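Local atomic coordinates of anastral spindle 2, SAS 4 (PDB entry 4BY2), a protein that probably serves as a tubulin-binding molecular adaptor in centriole assembly, its TCP domain being captured here with a proline-rich motif of Ana2. Residues R67-T70 with K76-W79; S159-D164 with K170-R175; T126-L129 with E133-E136; Q141-R146 with V151-P156. One frame throughout, in Å; residues are numbered along the deposited sequence.

How the contacts relate
All four contacts are antiparallel strand pairs of the Sas-4 TCP domain, each joining strands that follow one another in the chain. Contact 1 stands apart near one end, its centre 28 Å from that of contact 3 and 47 Å from that of contact 2. The other three are close: the centre of contact 4 lies 10 Å from those of both contacts 3 and 2. Backbone bonds probably join them, Glu133 O to Arg145 N at 2.8 Å and Val163 O to Val151 N at 2.8 Å. Near this group run residues of the fused Ana2 motif, Ser21 at Glu143 of contact 4 and Val24 at Lys161 of contact 2.

Contact 1: residues R67-T70 with K76-W79; sequences REIT and KDIW
Lys76 lies alongside Thr70 and reaches on to Glu68 in a beta hairpin of the Sas-4 part of this fusion, the pair of strands 67-70 and 76-79 that begins the extended sheet of the TCP domain. The strand axes approach to 4.7 Å and run at 166°, so the pairing is antiparallel. Extended beyond CG, the lysine passes Thr70 OG1 with its CE at 3.4 Å before NZ forms a salt bridge with Glu68 OE2 at 3.2 Å. With an alanine in place of Lys76, the Glu68 carboxylate would probably lose its mate across the hairpin, and Thr70 the aliphatic chain beside it. Asp77 pairs with Ile69 through two backbone hydrogen bonds, and its CB meets Ile69 CG2 at 3.7 Å. Ile78 returns to the face of Glu68 and Lys76, where its CG1 lies 3.7 Å from Glu68 CG; it also touches Lys86 and Ile88 of strand 85-88, which continues the sheet. Trp79 closes the register with Arg67. The arginine chain, bent at its third torsion, sets CZ 4.9 Å from the centroid of the five-membered ring of Trp79 and 23° off its normal, a cation-pi contact in which the guanidinium stands nearly upright to the ring, the planes 84° apart. At the edge of the same indole, Ile69 CG2 approaches Trp79 NE1 at 4.1 Å.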
# COMPACT_ATOMS: atom_id res chain seq x y z
N ARG A 67 -25.33 15.12 13.48
CA ARG A 67 -24.83 16.20 14.34
C ARG A 67 -23.50 16.78 13.82
O ARG A 67 -22.44 16.18 14.01
CB ARG A 67 -24.71 15.71 15.80
CG ARG A 67 -24.71 16.83 16.82
CD ARG A 67 -24.86 16.30 18.24
NE ARG A 67 -23.57 15.94 18.84
CZ ARG A 67 -23.42 15.59 20.11
NH1 ARG A 67 -24.46 15.54 20.93
NH2 ARG A 67 -22.21 15.28 20.58
N GLU A 68 -23.58 17.96 13.16
CA GLU A 68 -22.42 18.68 12.61
C GLU A 68 -21.98 19.80 13.57
O GLU A 68 -22.43 20.94 13.45
CB GLU A 68 -22.76 19.23 11.20
CG GLU A 68 -21.56 19.75 10.42
CD GLU A 68 -21.85 20.39 9.08
OE1 GLU A 68 -22.65 19.81 8.30
OE2 GLU A 68 -21.26 21.45 8.79
N ILE A 69 -21.12 19.45 14.55
CA ILE A 69 -20.62 20.43 15.52
C ILE A 69 -19.40 21.19 14.96
O ILE A 69 -18.41 20.57 14.57
CB ILE A 69 -20.39 19.84 16.96
CG1 ILE A 69 -19.82 20.90 17.94
CG2 ILE A 69 -19.57 18.55 16.97
CD1 ILE A 69 -20.15 20.68 19.41
N THR A 70 -19.51 22.53 14.89
CA THR A 70 -18.47 23.44 14.41
C THR A 70 -17.81 24.10 15.63
O THR A 70 -18.48 24.84 16.36
CB THR A 70 -19.07 24.46 13.41
OG1 THR A 70 -19.81 23.77 12.41
CG2 THR A 70 -18.01 25.34 12.75
N LYS A 76 -14.50 21.32 12.20
CA LYS A 76 -15.79 20.64 12.31
C LYS A 76 -15.67 19.17 12.69
O LYS A 76 -14.71 18.50 12.31
CB LYS A 76 -16.59 20.78 11.00
CG LYS A 76 -17.15 22.19 10.78
CD LYS A 76 -17.91 22.30 9.48
CE LYS A 76 -18.45 23.70 9.28
NZ LYS A 76 -19.25 23.81 8.03
N ASP A 77 -16.67 18.67 13.45
CA ASP A 77 -16.79 17.28 13.87
C ASP A 77 -18.22 16.85 13.52
O ASP A 77 -19.18 17.46 13.98
CB ASP A 77 -16.52 17.11 15.38
CG ASP A 77 -15.18 17.63 15.88
OD1 ASP A 77 -14.19 17.59 15.11
OD2 ASP A 77 -15.11 18.06 17.05
N ILE A 78 -18.36 15.85 12.63
CA ILE A 78 -19.66 15.36 12.19
C ILE A 78 -19.93 13.96 12.74
O ILE A 78 -19.18 13.03 12.45
CB ILE A 78 -19.88 15.44 10.65
CG1 ILE A 78 -19.33 16.76 10.05
CG2 ILE A 78 -21.36 15.24 10.30
CD1 ILE A 78 -19.05 16.73 8.55
N TRP A 79 -21.01 13.83 13.52
CA TRP A 79 -21.44 12.56 14.10
C TRP A 79 -22.55 11.99 13.21
O TRP A 79 -23.57 12.64 13.02
CB TRP A 79 -21.92 12.74 15.54
CG TRP A 79 -20.85 13.19 16.48
CD1 TRP A 79 -20.49 14.48 16.76
CD2 TRP A 79 -20.04 12.36 17.32
NE1 TRP A 79 -19.50 14.50 17.71
CE2 TRP A 79 -19.20 13.21 18.07
CE3 TRP A 79 -19.93 10.97 17.50
CZ2 TRP A 79 -18.26 12.72 18.99
CZ3 TRP A 79 -18.99 10.48 18.40
CH2 TRP A 79 -18.18 11.35 19.14

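Contact 2: residues S159-D164 with K170-R175; sequences SIKIVD and KLEEWR
Lys161 lays its aliphatic chain across one face of the Trp174 indole. Its CB sits 3.9 Å from the centroid of the six-membered ring of Trp174 and only 9° off the normal, which defines a CH-pi contact, and CD continues over the rim to Trp174 CZ2 at 3.7 Å. The geometry follows from a chain extended throughout, with CG of Lys161 opposite its backbone N (chi1 -173°). Ser159 CB meets the ring differently, near its plane, 4.0 Å from Trp174 CZ3, and Phe155 packs against the same indole. A serine replacing Trp174 would probably leave the Lys161 methylenes without the flat surface they lie on, and Ser159 CB and the Phe155 ring without the indole they touch.

Backbone bonds fix the register of what is a beta hairpin of the Sas-4 TCP domain: Ile160 pairs with Arg175 and Ile162 with Glu173, two bonds each, that from Ile162 N to Glu173 O being 2.8 Å long and nearly straight at 176°. Just before Glu173 the second strand is irregular: Leu171 and Glu172 both face Gln184, a classic beta bulge. Among apolar contacts, Ile162 CD1 touches Arg175 CG at 4.1 Å.

Across the strands the charges meet only loosely: Lys161 NZ stays 4.1 Å from Glu172 OE1, beyond a salt bridge, and bonds weakly to the carbonyl of Val24 in the fused Ana2 part. Within strand 170-175, Lys170 NZ forms a salt bridge with Glu173 OE2 at 3.1 Å, its hydrogen bond weak; that oxygen also takes a weak bond from His181.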
# COMPACT_ATOMS: atom_id res chain seq x y z
N SER A 159 13.87 -9.26 1.28
CA SER A 159 13.83 -9.67 -0.13
C SER A 159 12.74 -8.89 -0.86
O SER A 159 11.65 -8.72 -0.31
CB SER A 159 13.58 -11.17 -0.25
OG SER A 159 14.61 -11.92 0.36
N ILE A 160 13.04 -8.42 -2.08
CA ILE A 160 12.10 -7.63 -2.88
C ILE A 160 11.69 -8.39 -4.15
O ILE A 160 12.55 -8.84 -4.90
CB ILE A 160 12.64 -6.20 -3.18
CG1 ILE A 160 13.06 -5.46 -1.89
CG2 ILE A 160 11.62 -5.36 -3.97
CD1 ILE A 160 14.20 -4.45 -2.06
N LYS A 161 10.37 -8.52 -4.38
CA LYS A 161 9.80 -9.17 -5.56
C LYS A 161 9.21 -8.10 -6.48
O LYS A 161 8.31 -7.36 -6.07
CB LYS A 161 8.74 -10.21 -5.15
CG LYS A 161 8.20 -11.08 -6.28
CD LYS A 161 7.02 -11.93 -5.81
CE LYS A 161 6.42 -12.75 -6.92
NZ LYS A 161 5.26 -13.54 -6.44
N ILE A 162 9.74 -7.99 -7.71
CA ILE A 162 9.30 -7.02 -8.72
C ILE A 162 8.57 -7.77 -9.84
O ILE A 162 9.11 -8.74 -10.37
CB ILE A 162 10.47 -6.13 -9.24
CG1 ILE A 162 11.34 -5.57 -8.09
CG2 ILE A 162 9.95 -4.98 -10.12
CD1 ILE A 162 12.69 -6.26 -7.91
N VAL A 163 7.34 -7.32 -10.20
CA VAL A 163 6.50 -7.95 -11.22
C VAL A 163 5.71 -6.90 -12.04
O VAL A 163 5.09 -6.00 -11.47
CB VAL A 163 5.59 -9.07 -10.63
CG1 VAL A 163 4.99 -8.68 -9.28
CG2 VAL A 163 4.50 -9.53 -11.61
N ASP A 164 5.76 -7.04 -13.38
CA ASP A 164 5.09 -6.17 -14.34
C ASP A 164 4.56 -6.99 -15.53
O ASP A 164 5.36 -7.56 -16.28
CB ASP A 164 6.04 -5.04 -14.82
CG ASP A 164 5.44 -3.99 -15.74
OD1 ASP A 164 4.19 -3.82 -15.73
OD2 ASP A 164 6.21 -3.27 -16.41
N LYS A 170 10.52 -11.28 -19.12
CA LYS A 170 10.89 -11.63 -17.76
C LYS A 170 9.62 -11.70 -16.89
O LYS A 170 8.88 -10.72 -16.78
CB LYS A 170 11.92 -10.63 -17.17
CG LYS A 170 11.56 -9.15 -17.35
CD LYS A 170 12.41 -8.24 -16.48
CE LYS A 170 13.68 -7.81 -17.17
NZ LYS A 170 14.42 -6.79 -16.39
N LEU A 171 9.35 -12.88 -16.31
CA LEU A 171 8.17 -13.13 -15.49
C LEU A 171 8.20 -12.38 -14.15
O LEU A 171 7.26 -11.64 -13.85
CB LEU A 171 8.01 -14.64 -15.26
CG LEU A 171 6.67 -15.09 -14.73
CD1 LEU A 171 5.77 -15.58 -15.86
CD2 LEU A 171 6.83 -16.16 -13.67
N GLU A 172 9.24 -12.60 -13.33
CA GLU A 172 9.42 -11.99 -12.01
C GLU A 172 10.90 -11.70 -11.74
O GLU A 172 11.77 -12.46 -12.19
CB GLU A 172 8.89 -12.93 -10.91
CG GLU A 172 7.38 -12.97 -10.76
CD GLU A 172 6.81 -14.26 -10.20
OE1 GLU A 172 7.54 -14.98 -9.48
OE2 GLU A 172 5.63 -14.56 -10.49
N GLU A 173 11.18 -10.61 -11.01
CA GLU A 173 12.53 -10.21 -10.61
C GLU A 173 12.66 -10.21 -9.10
O GLU A 173 11.72 -9.82 -8.40
CB GLU A 173 12.91 -8.86 -11.20
CG GLU A 173 13.52 -8.96 -12.58
CD GLU A 173 13.95 -7.63 -13.17
OE1 GLU A 173 13.08 -6.76 -13.40
OE2 GLU A 173 15.17 -7.47 -13.43
N TRP A 174 13.82 -10.66 -8.60
CA TRP A 174 14.10 -10.76 -7.17
C TRP A 174 15.38 -10.06 -6.77
O TRP A 174 16.39 -10.19 -7.46
CB TRP A 174 14.15 -12.23 -6.76
CG TRP A 174 12.80 -12.87 -6.60
CD1 TRP A 174 12.08 -13.50 -7.57
CD2 TRP A 174 12.04 -12.98 -5.40
NE1 TRP A 174 10.91 -14.00 -7.04
CE2 TRP A 174 10.86 -13.69 -5.71
CE3 TRP A 174 12.24 -12.54 -4.08
CZ2 TRP A 174 9.89 -13.98 -4.75
CZ3 TRP A 174 11.27 -12.83 -3.13
CH2 TRP A 174 10.11 -13.53 -3.46
N ARG A 175 15.34 -9.32 -5.65
CA ARG A 175 16.49 -8.62 -5.09
C ARG A 175 16.61 -9.00 -3.61
O ARG A 175 15.76 -8.61 -2.81
CB ARG A 175 16.38 -7.09 -5.28
CG ARG A 175 16.57 -6.64 -6.73
CD ARG A 175 16.91 -5.17 -6.83
NE ARG A 175 17.05 -4.74 -8.22
CZ ARG A 175 18.18 -4.76 -8.91
NH1 ARG A 175 19.30 -5.21 -8.35
NH2 ARG A 175 18.21 -4.35 -10.18

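Contact 3: residues T126-L129 with E133-E136; sequences TSYL and EILE
Tyr128 and Ile134 meet because each sends its first side-chain branch opposite its own carbonyl carbon: Tyr128 CG at chi1 -64° and Ile134 CG1 at chi1 -66°. The isoleucine then continues extended, and its CD1 arrives 3.7 Å from Tyr128 CE1, crossing the phenol at a slant; the same methyl lies 4.0 Å from Tyr128 OH. Glu136 comes from farther along the second strand. A bend at its second torsion turns the carboxylate back, so that OE1 lies 3.5 Å from Thr126 OG1, a proximity rather than an established bond. On the other face of the pair, Ser127 OG rests against Glu133 CG at 3.7 Å.

The backbone evidence is compact. Thr126 and Ile134 form a hydrogen-bonded pair, the bonds from Thr126 N to Ile134 O and from Ile134 N to Thr126 O each measuring 2.8 Å with an angle of 169° at the hydrogen. Ser127 and Glu133 make the adjoining non-hydrogen-bonded pair. Strand 123-128 is also bonded to strand 113-118, through Ser127 and Val114, and strand 133-136 to strand 142-145. Such pairing of successive strands through a short connection is a beta hairpin, here one of the series that makes up the extended sheet of the Sas-4 TCP domain.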
# COMPACT_ATOMS: atom_id res chain seq x y z
N THR A 126 -1.76 3.53 2.01
CA THR A 126 -1.53 4.91 1.60
C THR A 126 -1.64 5.08 0.09
O THR A 126 -0.97 4.37 -0.66
CB THR A 126 -0.20 5.44 2.17
OG1 THR A 126 -0.11 5.10 3.55
CG2 THR A 126 -0.06 6.95 2.01
N SER A 127 -2.50 6.01 -0.34
CA SER A 127 -2.69 6.37 -1.74
C SER A 127 -1.99 7.70 -1.99
O SER A 127 -2.02 8.58 -1.12
CB SER A 127 -4.18 6.49 -2.07
OG SER A 127 -4.85 5.25 -1.99
N TYR A 128 -1.35 7.84 -3.15
CA TYR A 128 -0.63 9.06 -3.53
C TYR A 128 -1.24 9.64 -4.81
O TYR A 128 -1.89 8.92 -5.57
CB TYR A 128 0.87 8.78 -3.70
CG TYR A 128 1.56 8.36 -2.42
CD1 TYR A 128 1.65 7.01 -2.07
CD2 TYR A 128 2.13 9.29 -1.57
CE1 TYR A 128 2.27 6.61 -0.88
CE2 TYR A 128 2.76 8.91 -0.38
CZ TYR A 128 2.83 7.56 -0.05
OH TYR A 128 3.44 7.17 1.12
N LEU A 129 -1.03 10.95 -5.03
CA LEU A 129 -1.53 11.71 -6.18
C LEU A 129 -1.08 11.12 -7.54
O LEU A 129 -1.87 11.10 -8.48
CB LEU A 129 -1.07 13.17 -6.06
CG LEU A 129 -1.94 14.21 -6.76
CD1 LEU A 129 -2.24 15.38 -5.83
CD2 LEU A 129 -1.28 14.70 -8.04
N GLU A 133 0.18 3.23 -4.59
CA GLU A 133 -0.55 2.67 -3.45
C GLU A 133 0.41 1.80 -2.64
O GLU A 133 1.03 0.88 -3.19
CB GLU A 133 -1.78 1.89 -3.91
CG GLU A 133 -3.01 2.76 -4.08
CD GLU A 133 -4.09 2.20 -5.00
OE1 GLU A 133 -4.49 1.03 -4.81
OE2 GLU A 133 -4.55 2.96 -5.89
N ILE A 134 0.56 2.11 -1.35
CA ILE A 134 1.44 1.40 -0.44
C ILE A 134 0.66 0.71 0.67
O ILE A 134 -0.08 1.36 1.41
CB ILE A 134 2.58 2.32 0.10
CG1 ILE A 134 3.53 2.76 -1.04
CG2 ILE A 134 3.36 1.65 1.24
CD1 ILE A 134 4.61 3.79 -0.65
N LEU A 135 0.83 -0.62 0.79
CA LEU A 135 0.22 -1.45 1.82
C LEU A 135 1.26 -1.79 2.88
O LEU A 135 2.37 -2.20 2.53
CB LEU A 135 -0.34 -2.74 1.22
CG LEU A 135 -1.76 -2.67 0.69
CD1 LEU A 135 -2.07 -3.87 -0.19
CD2 LEU A 135 -2.77 -2.58 1.84
N GLU A 136 0.94 -1.62 4.17
CA GLU A 136 1.86 -1.90 5.27
C GLU A 136 1.24 -2.92 6.23
O GLU A 136 0.28 -2.60 6.94
CB GLU A 136 2.25 -0.60 6.02
CG GLU A 136 3.01 0.41 5.18
CD GLU A 136 2.52 1.84 5.30
OE1 GLU A 136 1.49 2.17 4.66
OE2 GLU A 136 3.17 2.64 6.01

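Contact 4: residues Q141-R146 with V151-P156; sequences QTEHRR and VEIHFP
Glu143 OE2, 3.9 Å from Ile153 CD1 across the hairpin, is gripped by two donors: the backbone N of Ser21 in the fused Ana2 part, and Gln141 NE2 in a weak bond bent to 123°. The other oxygen, OE1, takes Arg145 NH1 at 2.9 Å in a salt bridge that is almost straight (177°) and lies in the guanidinium plane. Val151 CG1 covers one face of that guanidinium, 3.7 Å above its plane. With CG opposite its backbone N and the chain extended beyond, Gln141 carries its amide alongside the Phe155 ring, OE1 3.7 Å from Phe155 CD1, while its NE2 touches Ile153 CG2.

On the other face, Glu152 OE2 receives His154 NE2 at 2.8 Å through its anti lone pair, which ties down the imidazole. Glu152 OE1 meets Arg146 NH2 at 3.5 Å, a long salt bridge, so the carboxylate has a partner on each oxygen. The His144 and His154 rings meet obliquely, CD2 to CD2, centroids 4.8 Å apart and planes at 54°. Backbone bonds pair Thr142 with His154 and His144 with Glu152, two apiece.

This Sas-4 hairpin has neighbours along both of its long edges. Strand 133-136 bonds to strand 142-145 through Leu135 with Glu143 and Glu133 with Arg145, and strand 160-163 bonds to strand 151-154 through Lys161 with Ile153 and Val163 with Val151.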
# COMPACT_ATOMS: atom_id res chain seq x y z
N GLN A 141 5.85 -6.39 6.06
CA GLN A 141 5.66 -6.54 4.62
C GLN A 141 4.98 -5.31 4.01
O GLN A 141 3.91 -4.91 4.46
CB GLN A 141 4.91 -7.84 4.26
CG GLN A 141 5.02 -8.21 2.78
CD GLN A 141 4.28 -9.46 2.43
OE1 GLN A 141 4.53 -10.55 2.97
NE2 GLN A 141 3.38 -9.36 1.46
N THR A 142 5.63 -4.72 3.00
CA THR A 142 5.16 -3.53 2.31
C THR A 142 4.95 -3.81 0.81
O THR A 142 5.85 -4.32 0.15
CB THR A 142 6.09 -2.34 2.62
OG1 THR A 142 6.25 -2.23 4.04
CG2 THR A 142 5.56 -1.03 2.09
N GLU A 143 3.76 -3.48 0.29
CA GLU A 143 3.40 -3.72 -1.11
C GLU A 143 3.18 -2.39 -1.84
O GLU A 143 2.36 -1.58 -1.42
CB GLU A 143 2.16 -4.62 -1.23
CG GLU A 143 2.18 -5.83 -0.30
CD GLU A 143 1.17 -6.94 -0.56
OE1 GLU A 143 0.11 -6.67 -1.16
OE2 GLU A 143 1.45 -8.08 -0.13
N HIS A 144 3.95 -2.17 -2.93
CA HIS A 144 3.90 -0.94 -3.73
C HIS A 144 3.25 -1.22 -5.08
O HIS A 144 3.72 -2.10 -5.81
CB HIS A 144 5.32 -0.37 -3.94
CG HIS A 144 6.07 -0.09 -2.68
ND1 HIS A 144 6.34 1.20 -2.28
CD2 HIS A 144 6.60 -0.94 -1.78
CE1 HIS A 144 7.01 1.10 -1.15
NE2 HIS A 144 7.19 -0.18 -0.80
N ARG A 145 2.18 -0.48 -5.40
CA ARG A 145 1.45 -0.64 -6.67
C ARG A 145 1.31 0.69 -7.40
O ARG A 145 0.69 1.62 -6.88
CB ARG A 145 0.10 -1.33 -6.45
CG ARG A 145 0.21 -2.83 -6.21
CD ARG A 145 -1.10 -3.44 -5.75
NE ARG A 145 -1.04 -4.90 -5.74
CZ ARG A 145 -0.74 -5.63 -4.67
NH1 ARG A 145 -0.47 -5.05 -3.51
NH2 ARG A 145 -0.71 -6.96 -4.76
N ARG A 146 1.90 0.78 -8.60
CA ARG A 146 1.89 1.98 -9.45
C ARG A 146 0.80 1.93 -10.53
O ARG A 146 0.20 0.88 -10.74
CB ARG A 146 3.28 2.22 -10.06
CG ARG A 146 4.32 2.70 -9.05
CD ARG A 146 5.73 2.40 -9.48
NE ARG A 146 6.47 1.65 -8.46
CZ ARG A 146 7.30 2.20 -7.58
NH1 ARG A 146 7.52 3.51 -7.58
NH2 ARG A 146 7.92 1.44 -6.68
N VAL A 151 4.16 -4.07 -9.59
CA VAL A 151 3.90 -4.52 -8.23
C VAL A 151 5.26 -4.83 -7.58
O VAL A 151 6.05 -5.60 -8.13
CB VAL A 151 2.93 -5.74 -8.18
CG1 VAL A 151 2.60 -6.11 -6.74
CG2 VAL A 151 1.65 -5.47 -8.96
N GLU A 152 5.54 -4.18 -6.43
CA GLU A 152 6.79 -4.33 -5.70
C GLU A 152 6.55 -4.76 -4.25
O GLU A 152 6.17 -3.93 -3.42
CB GLU A 152 7.60 -3.03 -5.79
CG GLU A 152 9.11 -3.23 -5.71
CD GLU A 152 9.92 -1.95 -5.78
OE1 GLU A 152 9.97 -1.33 -6.87
OE2 GLU A 152 10.54 -1.58 -4.75
N ILE A 153 6.74 -6.06 -3.95
CA ILE A 153 6.55 -6.62 -2.61
C ILE A 153 7.87 -6.62 -1.84
O ILE A 153 8.85 -7.19 -2.31
CB ILE A 153 5.91 -8.05 -2.62
CG1 ILE A 153 4.77 -8.21 -3.68
CG2 ILE A 153 5.44 -8.48 -1.22
CD1 ILE A 153 3.40 -7.50 -3.42
N HIS A 154 7.88 -6.00 -0.66
CA HIS A 154 9.03 -5.92 0.24
C HIS A 154 8.75 -6.87 1.41
O HIS A 154 8.02 -6.53 2.33
CB HIS A 154 9.24 -4.48 0.73
CG HIS A 154 9.79 -3.55 -0.31
ND1 HIS A 154 11.06 -3.03 -0.21
CD2 HIS A 154 9.21 -3.09 -1.44
CE1 HIS A 154 11.22 -2.26 -1.28
NE2 HIS A 154 10.14 -2.27 -2.05
N PHE A 155 9.30 -8.10 1.34
CA PHE A 155 9.12 -9.15 2.35
C PHE A 155 9.85 -8.85 3.67
O PHE A 155 10.83 -8.09 3.66
CB PHE A 155 9.53 -10.51 1.76
CG PHE A 155 8.60 -11.01 0.69
CD1 PHE A 155 7.44 -11.71 1.01
CD2 PHE A 155 8.87 -10.78 -0.66
CE1 PHE A 155 6.56 -12.16 0.02
CE2 PHE A 155 8.00 -11.24 -1.65
CZ PHE A 155 6.85 -11.92 -1.31
N PRO A 156 9.42 -9.43 4.83
CA PRO A 156 10.11 -9.15 6.11
C PRO A 156 11.58 -9.58 6.19
O PRO A 156 12.31 -9.07 7.04
CB PRO A 156 9.25 -9.88 7.15
CG PRO A 156 7.93 -10.10 6.48
CD PRO A 156 8.26 -10.33 5.05